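Local coordinates for mirolysin (Tannerella forsythia, PDB 6R7V), which probably cleaves peptide bonds as a zinc-dependent metallopeptidase of the pappalysin family, here in its latent zymogen form with a cysteine switch on the zinc, at residues P20-R25 with F169-Q174; N134-N139 with N153-N158; R287-F290 with I296-E299. The protein carries 1 engineered substitution. All coordinates share one frame; numbering follows the deposited sequence.

Contact 1 (P20-R25 with F169-Q174); sequences PLKYQR and FPFEFQ
Helix 20-32, probably part of the N-terminal pro-segment whose C6 ligates the zinc ion, meets the 3-10 turn at 170-172 where K22 and R25 close on the rim of F171. The phenyl ring is met at its edge by two long cationic side chains that cross it at about a right angle. K22 runs extended past the rim, its CG anti to the backbone N (chi1 -173°), and this brings CE to 3.6 Å from F171 CZ. R25 takes the neighbouring corner, with NH1 3.4 Å from F171 CE2 and CB 3.9 Å from F171 CD2. NH1 lies at the ring's edge and the planes are only 21° apart, so that the groups meet edge to edge and not as a cation-pi stack. Over one face, offset toward the rim, lies E172 CG, 3.5 Å above the plane of the F171 ring. The E172 carboxylate turns back to the start of the turn, where OE1 accepts from F169 N on its anti side at 2.9 Å. E172 OE2 remains 4.9 Å from K22 NZ, too far for a salt bridge, though the opposite charges probably attract. K22 also packs on I15 of helix 12-18, while F171 rests on I26 and W29 farther along its own partner helix. The turn belongs to the connection between strands 165-167 and 182-185, and F169 meets the ring of the zinc ligand H211.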
loop_
_atom_site.group_PDB
_atom_site.type_symbol
_atom_site.label_atom_id
_atom_site.label_comp_id
_atom_site.label_asym_id
_atom_site.label_seq_id
_atom_site.Cartn_x
_atom_site.Cartn_y
_atom_site.Cartn_z
ATOM N N PRO A 20 15.960 18.298 -0.424
ATOM C CA PRO A 20 15.168 19.509 -0.139
ATOM C C PRO A 20 13.973 19.757 -1.056
ATOM O O PRO A 20 12.956 20.227 -0.548
ATOM C CB PRO A 20 16.178 20.652 -0.243
ATOM C CG PRO A 20 17.383 20.074 -0.887
ATOM C CD PRO A 20 17.396 18.623 -0.563
ATOM N N LEU A 21 14.047 19.407 -2.364
ATOM C CA LEU A 21 12.895 19.583 -3.262
ATOM C C LEU A 21 11.752 18.639 -2.836
ATOM O O LEU A 21 10.584 19.040 -2.807
ATOM C CB LEU A 21 13.282 19.347 -4.745
ATOM C CG LEU A 21 12.124 19.290 -5.793
ATOM C CD1 LEU A 21 11.282 20.587 -5.827
ATOM C CD2 LEU A 21 12.659 18.989 -7.189
ATOM N N LYS A 22 12.090 17.401 -2.460
ATOM C CA LYS A 22 11.085 16.434 -2.003
ATOM C C LYS A 22 10.441 16.901 -0.686
ATOM O O LYS A 22 9.214 16.805 -0.536
ATOM C CB LYS A 22 11.732 15.057 -1.839
ATOM C CG LYS A 22 10.738 13.951 -1.524
ATOM C CD LYS A 22 11.434 12.596 -1.570
ATOM C CE LYS A 22 10.593 11.473 -1.026
ATOM N NZ LYS A 22 11.258 10.151 -1.207
ATOM N N TYR A 23 11.241 17.477 0.222
ATOM C CA TYR A 23 10.748 18.008 1.493
ATOM C C TYR A 23 9.706 19.099 1.229
ATOM O O TYR A 23 8.644 19.112 1.867
ATOM C CB TYR A 23 11.920 18.573 2.329
ATOM C CG TYR A 23 11.468 19.120 3.664
ATOM C CD1 TYR A 23 11.156 18.263 4.722
ATOM C CD2 TYR A 23 11.249 20.482 3.843
ATOM C CE1 TYR A 23 10.713 18.762 5.950
ATOM C CE2 TYR A 23 10.787 20.987 5.055
ATOM C CZ TYR A 23 10.511 20.124 6.103
ATOM O OH TYR A 23 10.074 20.634 7.305
ATOM N N GLN A 24 10.020 20.033 0.303
ATOM C CA GLN A 24 9.095 21.114 -0.052
ATOM C C GLN A 24 7.797 20.510 -0.615
ATOM O O GLN A 24 6.718 20.936 -0.199
ATOM C CB GLN A 24 9.741 22.084 -1.058
ATOM C CG GLN A 24 8.844 23.239 -1.505
ATOM C CD GLN A 24 8.586 24.225 -0.394
ATOM O OE1 GLN A 24 9.497 24.886 0.114
ATOM N NE2 GLN A 24 7.338 24.338 0.008
ATOM N N ARG A 25 7.897 19.525 -1.536
ATOM C CA ARG A 25 6.741 18.880 -2.168
ATOM C C ARG A 25 5.856 18.193 -1.148
ATOM O O ARG A 25 4.632 18.295 -1.235
ATOM C CB ARG A 25 7.171 17.861 -3.229
ATOM C CG ARG A 25 7.568 18.489 -4.558
ATOM C CD ARG A 25 7.523 17.455 -5.673
ATOM N NE ARG A 25 8.845 17.208 -6.253
ATOM C CZ ARG A 25 9.575 16.118 -6.033
ATOM N NH1 ARG A 25 9.116 15.147 -5.252
ATOM N NH2 ARG A 25 10.765 15.984 -6.601
ATOM N N PHE A 169 4.276 7.224 -3.534
ATOM C CA PHE A 169 3.263 8.044 -2.883
ATOM C C PHE A 169 2.534 8.970 -3.857
ATOM O O PHE A 169 3.140 9.401 -4.849
ATOM C CB PHE A 169 3.933 8.913 -1.807
ATOM C CG PHE A 169 4.372 8.165 -0.577
ATOM C CD1 PHE A 169 5.704 7.810 -0.400
ATOM C CD2 PHE A 169 3.459 7.822 0.406
ATOM C CE1 PHE A 169 6.102 7.059 0.712
ATOM C CE2 PHE A 169 3.867 7.116 1.547
ATOM C CZ PHE A 169 5.188 6.756 1.700
ATOM N N PRO A 170 1.287 9.394 -3.527
ATOM C CA PRO A 170 0.542 10.278 -4.435
ATOM C C PRO A 170 1.208 11.618 -4.722
ATOM O O PRO A 170 0.987 12.154 -5.816
ATOM C CB PRO A 170 -0.771 10.526 -3.688
ATOM C CG PRO A 170 -0.952 9.314 -2.821
ATOM C CD PRO A 170 0.427 8.885 -2.432
ATOM N N PHE A 171 2.035 12.160 -3.796
ATOM C CA PHE A 171 2.667 13.454 -4.078
ATOM C C PHE A 171 3.655 13.359 -5.250
ATOM O O PHE A 171 4.075 14.393 -5.784
ATOM C CB PHE A 171 3.369 14.066 -2.831
ATOM C CG PHE A 171 4.770 13.529 -2.560
ATOM C CD1 PHE A 171 4.955 12.358 -1.837
ATOM C CD2 PHE A 171 5.888 14.180 -3.055
ATOM C CE1 PHE A 171 6.240 11.859 -1.595
ATOM C CE2 PHE A 171 7.173 13.650 -2.858
ATOM C CZ PHE A 171 7.333 12.487 -2.138
ATOM N N GLU A 172 4.061 12.143 -5.606
ATOM C CA GLU A 172 5.004 11.886 -6.696
ATOM C C GLU A 172 4.278 11.633 -8.025
ATOM O O GLU A 172 4.962 11.488 -9.046
ATOM C CB GLU A 172 5.885 10.638 -6.387
ATOM C CG GLU A 172 6.335 10.471 -4.926
ATOM C CD GLU A 172 7.312 9.343 -4.621
ATOM O OE1 GLU A 172 6.965 8.377 -3.890
ATOM O OE2 GLU A 172 8.457 9.449 -5.110
ATOM N N PHE A 173 2.921 11.536 -8.028
ATOM C CA PHE A 173 2.203 11.165 -9.251
ATOM C C PHE A 173 2.439 12.143 -10.399
ATOM O O PHE A 173 2.735 11.697 -11.517
ATOM C CB PHE A 173 0.701 11.000 -9.001
ATOM C CG PHE A 173 0.004 10.417 -10.206
ATOM C CD1 PHE A 173 -0.043 9.047 -10.402
ATOM C CD2 PHE A 173 -0.500 11.246 -11.210
ATOM C CE1 PHE A 173 -0.674 8.504 -11.518
ATOM C CE2 PHE A 173 -1.134 10.700 -12.333
ATOM C CZ PHE A 173 -1.197 9.331 -12.488
ATOM N N GLN A 174 2.301 13.443 -10.144
ATOM C CA GLN A 174 2.439 14.436 -11.206
ATOM C C GLN A 174 3.796 14.319 -11.890
ATOM O O GLN A 174 3.828 14.280 -13.125
ATOM C CB GLN A 174 2.210 15.840 -10.636
ATOM C CG GLN A 174 2.471 16.992 -11.633
ATOM C CD GLN A 174 2.173 18.344 -11.034
ATOM O OE1 GLN A 174 2.683 18.718 -9.967
ATOM N NE2 GLN A 174 1.354 19.120 -11.723
#

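Contact 2 (N134-N139 with N153-N158); sequences NVKFSN and NIWVCN
K136 NZ is gripped by a salt bridge to D133 OD1 and a hydrogen bond to T179 O, and between this tethered end and the backbone the K136 chain is drawn out across the indole of W155. It is an instructive case of a lysine whose charge is settled elsewhere while its methylenes do the packing. K136 CG sits almost squarely over the six-membered ring, 3.6 Å from its centroid and 6° off the normal, a clear CH-pi contact. The extended chain continues over the same benzo portion, with K136 CE 3.7 Å from W155 CZ3, and earlier K136 CB passes 3.8 Å from W155 CZ2. At the pyrrole end V135 O approaches obliquely, 3.2 Å from W155 CD1. The angle to W155 NE1 is too poor for a bond, and that N-H is used instead by N143 O, which helps to fix the rotation of the indole. V135 sends its two methyls to different partners: CG1 rests 3.9 Å from W155 CB, whereas CG2, anti to the backbone N, reaches C157 SG at 3.7 Å. W155 and C157, alternate residues of strand 152-157, thus offer one side to the 3-10 turn 134-136, while V156 between them points away and packs on V51. The strand is flanked in the sheet by the parallel strands 45-55 and 182-185, and V135 touches V54 of the former and V183 of the latter.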
loop_
_atom_site.group_PDB
_atom_site.type_symbol
_atom_site.label_atom_id
_atom_site.label_comp_id
_atom_site.label_asym_id
_atom_site.label_seq_id
_atom_site.Cartn_x
_atom_site.Cartn_y
_atom_site.Cartn_z
ATOM N N ASN A 134 13.590 -0.610 -11.930
ATOM C CA ASN A 134 13.729 -1.354 -13.173
ATOM C C ASN A 134 12.592 -2.366 -13.429
ATOM O O ASN A 134 12.355 -2.720 -14.594
ATOM C CB ASN A 134 15.107 -2.032 -13.305
ATOM C CG ASN A 134 15.635 -2.848 -12.129
ATOM O OD1 ASN A 134 15.183 -2.744 -10.981
ATOM N ND2 ASN A 134 16.652 -3.674 -12.399
ATOM N N VAL A 135 11.850 -2.791 -12.382
ATOM C CA VAL A 135 10.757 -3.750 -12.643
ATOM C C VAL A 135 9.620 -3.070 -13.442
ATOM O O VAL A 135 8.777 -3.752 -14.034
ATOM C CB VAL A 135 10.232 -4.373 -11.304
ATOM C CG1 VAL A 135 9.347 -3.385 -10.531
ATOM C CG2 VAL A 135 9.454 -5.666 -11.558
ATOM N N LYS A 136 9.601 -1.727 -13.443
ATOM C CA LYS A 136 8.510 -0.971 -14.045
ATOM C C LYS A 136 8.795 -0.570 -15.473
ATOM O O LYS A 136 7.990 0.151 -16.075
ATOM C CB LYS A 136 8.240 0.292 -13.195
ATOM C CG LYS A 136 7.927 -0.042 -11.752
ATOM C CD LYS A 136 7.634 1.219 -10.959
ATOM C CE LYS A 136 7.299 0.866 -9.516
ATOM N NZ LYS A 136 7.335 2.059 -8.619
ATOM N N PHE A 137 9.885 -1.083 -16.049
ATOM C CA PHE A 137 10.260 -0.729 -17.405
ATOM C C PHE A 137 10.629 -1.943 -18.224
ATOM O O PHE A 137 11.599 -2.652 -17.912
ATOM C CB PHE A 137 11.430 0.247 -17.400
ATOM C CG PHE A 137 11.031 1.563 -16.786
ATOM C CD1 PHE A 137 11.502 1.935 -15.533
ATOM C CD2 PHE A 137 10.167 2.429 -17.459
ATOM C CE1 PHE A 137 11.123 3.159 -14.965
ATOM C CE2 PHE A 137 9.772 3.641 -16.880
ATOM C CZ PHE A 137 10.278 4.007 -15.654
ATOM N N SER A 138 9.886 -2.167 -19.300
ATOM C CA SER A 138 10.163 -3.266 -20.222
ATOM C C SER A 138 11.611 -3.244 -20.736
ATOM O O SER A 138 12.250 -4.299 -20.833
ATOM C CB SER A 138 9.211 -3.203 -21.404
ATOM O OG SER A 138 7.869 -3.370 -20.981
ATOM N N ASN A 139 12.154 -2.043 -21.015
ATOM C CA ASN A 139 13.506 -1.919 -21.542
ATOM C C ASN A 139 14.593 -2.254 -20.524
ATOM O O ASN A 139 15.729 -2.525 -20.934
ATOM C CB ASN A 139 13.742 -0.499 -22.087
ATOM C CG ASN A 139 12.907 -0.144 -23.285
ATOM O OD1 ASN A 139 12.367 -0.999 -23.998
ATOM N ND2 ASN A 139 12.795 1.145 -23.531
ATOM N N ASN A 153 -1.266 -0.522 -10.774
ATOM C CA ASN A 153 -0.263 -1.483 -11.219
ATOM C C ASN A 153 0.462 -2.079 -10.024
ATOM O O ASN A 153 1.029 -1.327 -9.213
ATOM C CB ASN A 153 0.764 -0.805 -12.113
ATOM C CG ASN A 153 0.236 -0.391 -13.447
ATOM O OD1 ASN A 153 0.446 -1.062 -14.468
ATOM N ND2 ASN A 153 -0.470 0.717 -13.483
ATOM N N ILE A 154 0.412 -3.411 -9.899
ATOM C CA ILE A 154 1.098 -4.130 -8.847
ATOM C C ILE A 154 2.117 -5.036 -9.491
ATOM O O ILE A 154 1.714 -5.984 -10.197
ATOM C CB ILE A 154 0.151 -4.958 -7.967
ATOM C CG1 ILE A 154 -0.980 -4.103 -7.346
ATOM C CG2 ILE A 154 0.989 -5.669 -6.895
ATOM C CD1 ILE A 154 -1.985 -4.956 -6.461
ATOM N N TRP A 155 3.416 -4.745 -9.316
ATOM C CA TRP A 155 4.460 -5.592 -9.889
ATOM C C TRP A 155 4.862 -6.606 -8.851
ATOM O O TRP A 155 4.970 -6.247 -7.664
ATOM C CB TRP A 155 5.671 -4.745 -10.300
ATOM C CG TRP A 155 5.462 -3.911 -11.511
ATOM C CD1 TRP A 155 5.846 -4.222 -12.785
ATOM C CD2 TRP A 155 5.000 -2.549 -11.550
ATOM N NE1 TRP A 155 5.575 -3.168 -13.635
ATOM C CE2 TRP A 155 5.021 -2.138 -12.903
ATOM C CE3 TRP A 155 4.506 -1.650 -10.579
ATOM C CZ2 TRP A 155 4.652 -0.844 -13.295
ATOM C CZ3 TRP A 155 4.101 -0.385 -10.977
ATOM C CH2 TRP A 155 4.215 0.025 -12.313
ATOM N N VAL A 156 5.039 -7.875 -9.262
ATOM C CA VAL A 156 5.467 -8.950 -8.372
ATOM C C VAL A 156 6.772 -9.492 -8.900
ATOM O O VAL A 156 6.840 -9.829 -10.090
ATOM C CB VAL A 156 4.390 -10.043 -8.300
ATOM C CG1 VAL A 156 4.829 -11.185 -7.383
ATOM C CG2 VAL A 156 3.047 -9.453 -7.842
ATOM N N CYS A 157 7.843 -9.452 -8.095
ATOM C CA CYS A 157 9.153 -9.823 -8.588
ATOM C C CYS A 157 10.067 -10.225 -7.435
ATOM O O CYS A 157 9.675 -10.106 -6.257
ATOM C CB CYS A 157 9.754 -8.642 -9.349
ATOM S SG CYS A 157 10.169 -7.231 -8.292
ATOM N N ASN A 158 11.303 -10.586 -7.776
ATOM C CA ASN A 158 12.310 -10.845 -6.753
ATOM C C ASN A 158 12.970 -9.525 -6.331
ATOM O O ASN A 158 13.710 -8.944 -7.115
ATOM C CB ASN A 158 13.354 -11.802 -7.271
ATOM C CG ASN A 158 14.410 -12.084 -6.243
ATOM O OD1 ASN A 158 14.121 -12.091 -5.039
ATOM N ND2 ASN A 158 15.650 -12.311 -6.698
#

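Contact 3 (R287-F290 with I296-E299)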
loop_
_atom_site.group_PDB
_atom_site.type_symbol
_atom_site.label_atom_id
_atom_site.label_comp_id
_atom_site.label_asym_id
_atom_site.label_seq_id
_atom_site.Cartn_x
_atom_site.Cartn_y
_atom_site.Cartn_z
ATOM N N ARG A 287 -9.530 7.882 1.224
ATOM C CA ARG A 287 -10.657 8.189 0.358
ATOM C C ARG A 287 -10.600 9.593 -0.235
ATOM O O ARG A 287 -11.155 9.844 -1.316
ATOM C CB ARG A 287 -11.969 8.045 1.122
ATOM C CG ARG A 287 -12.241 6.582 1.526
ATOM C CD ARG A 287 -13.566 6.490 2.279
ATOM N NE ARG A 287 -14.712 6.937 1.480
ATOM C CZ ARG A 287 -15.297 6.216 0.526
ATOM N NH1 ARG A 287 -14.878 4.975 0.260
ATOM N NH2 ARG A 287 -16.314 6.723 -0.169
ATOM N N SER A 288 -9.907 10.496 0.478
ATOM C CA SER A 288 -9.795 11.893 0.040
ATOM C C SER A 288 -9.112 12.025 -1.327
ATOM O O SER A 288 -9.380 13.003 -2.043
ATOM C CB SER A 288 -9.058 12.730 1.085
ATOM O OG SER A 288 -7.663 12.480 1.104
ATOM N N LEU A 289 -8.300 11.042 -1.720
ATOM C CA LEU A 289 -7.607 11.075 -3.027
ATOM C C LEU A 289 -8.571 10.917 -4.179
ATOM O O LEU A 289 -8.192 11.172 -5.322
ATOM C CB LEU A 289 -6.555 9.967 -3.100
ATOM C CG LEU A 289 -5.456 10.001 -2.049
ATOM C CD1 LEU A 289 -4.613 8.768 -2.139
ATOM C CD2 LEU A 289 -4.544 11.215 -2.214
ATOM N N PHE A 290 -9.832 10.546 -3.890
ATOM C CA PHE A 290 -10.803 10.324 -4.950
ATOM C C PHE A 290 -11.852 11.432 -4.963
ATOM O O PHE A 290 -12.879 11.277 -5.613
ATOM C CB PHE A 290 -11.419 8.941 -4.796
ATOM C CG PHE A 290 -10.369 7.865 -4.881
ATOM C CD1 PHE A 290 -10.060 7.263 -6.104
ATOM C CD2 PHE A 290 -9.705 7.427 -3.739
ATOM C CE1 PHE A 290 -9.097 6.262 -6.174
ATOM C CE2 PHE A 290 -8.736 6.427 -3.814
ATOM C CZ PHE A 290 -8.427 5.865 -5.032
ATOM N N ILE A 296 -6.484 13.604 -6.666
ATOM C CA ILE A 296 -5.428 13.226 -7.617
ATOM C C ILE A 296 -5.765 11.890 -8.334
ATOM O O ILE A 296 -5.366 11.724 -9.490
ATOM C CB ILE A 296 -4.029 13.203 -6.927
ATOM C CG1 ILE A 296 -2.866 13.199 -7.942
ATOM C CG2 ILE A 296 -3.888 12.068 -5.908
ATOM C CD1 ILE A 296 -2.469 14.562 -8.528
ATOM N N ARG A 297 -6.528 10.967 -7.674
ATOM C CA ARG A 297 -6.878 9.688 -8.285
ATOM C C ARG A 297 -8.355 9.663 -8.746
ATOM O O ARG A 297 -8.871 8.591 -9.024
ATOM C CB ARG A 297 -6.567 8.524 -7.316
ATOM C CG ARG A 297 -5.130 8.550 -6.777
ATOM C CD ARG A 297 -4.715 7.147 -6.273
ATOM N NE ARG A 297 -3.349 7.080 -5.730
ATOM C CZ ARG A 297 -2.254 7.036 -6.488
ATOM N NH1 ARG A 297 -2.347 7.143 -7.812
ATOM N NH2 ARG A 297 -1.058 6.925 -5.930
ATOM N N ARG A 298 -9.022 10.829 -8.887
ATOM C CA ARG A 298 -10.436 10.862 -9.286
ATOM C C ARG A 298 -10.721 10.216 -10.658
ATOM O O ARG A 298 -11.788 9.618 -10.819
ATOM C CB ARG A 298 -10.999 12.291 -9.246
ATOM C CG ARG A 298 -10.479 13.184 -10.358
ATOM C CD ARG A 298 -10.871 14.649 -10.193
ATOM N NE ARG A 298 -10.323 15.465 -11.278
ATOM C CZ ARG A 298 -9.117 16.028 -11.273
ATOM N NH1 ARG A 298 -8.308 15.877 -10.232
ATOM N NH2 ARG A 298 -8.715 16.757 -12.307
ATOM N N GLU A 299 -9.785 10.325 -11.630
ATOM C CA GLU A 299 -9.983 9.779 -12.983
ATOM C C GLU A 299 -10.139 8.261 -12.956
ATOM O O GLU A 299 -10.853 7.695 -13.789
ATOM C CB GLU A 299 -8.832 10.156 -13.923
ATOM C CG GLU A 299 -9.265 10.362 -15.361
ATOM C CD GLU A 299 -8.657 9.412 -16.370
ATOM O OE1 GLU A 299 -7.702 9.819 -17.070
ATOM O OE2 GLU A 299 -9.138 8.261 -16.466
#
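I296 opens the second segment by laying its CG2 methyl beside L289, 3.8 Å from CD2, the two side chains pointing the same way. Its backbone N also comes close to L289 O, but at too poor an angle to count as a bond; the bond is made one residue later. R297 N donates to L289 O at 2.9 Å with an N-H...O angle of 154°, joining the C-terminal end region of helix 280-288 to the loop that follows it. R297 then does most of the side-chain work. The backbone sets R297 CB against the phenyl ring of F290, 4.0 Å from the centroid and 30° off the normal, an off-centre CH-pi contact. R297 O approaches the same ring obliquely, 3.4 Å from F290 CD1. With CG anti to the carbonyl carbon (chi1 -53°), the rest of the chain, extended as far as NE, runs on alongside L289, where NE lies 4.2 Å from L289 CD1. NH1 makes a salt bridge to D180 OD2, NH2 a hydrogen bond to W212 O, and the group a cation-pi contact with W212. R298 adds a looser touch, its CB 4.2 Å from F290 O, before its side chain leads off and NH1 bonds to G295 O. The chemistry thus divides R297 in two: an aliphatic stem shielded by L289 and F290, and a buried positive head whose charge D180 probably balances, so that a single residue joins hydrophobic packing to a polar network.

Overall arrangement
Contacts 1 and 3 touch, their centres 17 Å apart, with P170 packed on L289, I296 and R297, and F173 on R297. Both also lean on W29 of helix 20-32: P170 and F171 from contact 1, L289 and I296 from contact 3. Contact 2 stands apart, where a loop packs on strand 152-157 of the mixed sheet, its centre about 22 Å from that of contact 1 and 24 Å from that of contact 3. Along the chain it falls wholly within the span bridged by contact 1, and contact 3 follows both. D180 and T179, adjacent in the chain, serve R297 and K136 respectively. Contacts 1 and 3 thus bear on a helix that is probably pro-segment, whereas contact 2 lies within the catalytic moiety.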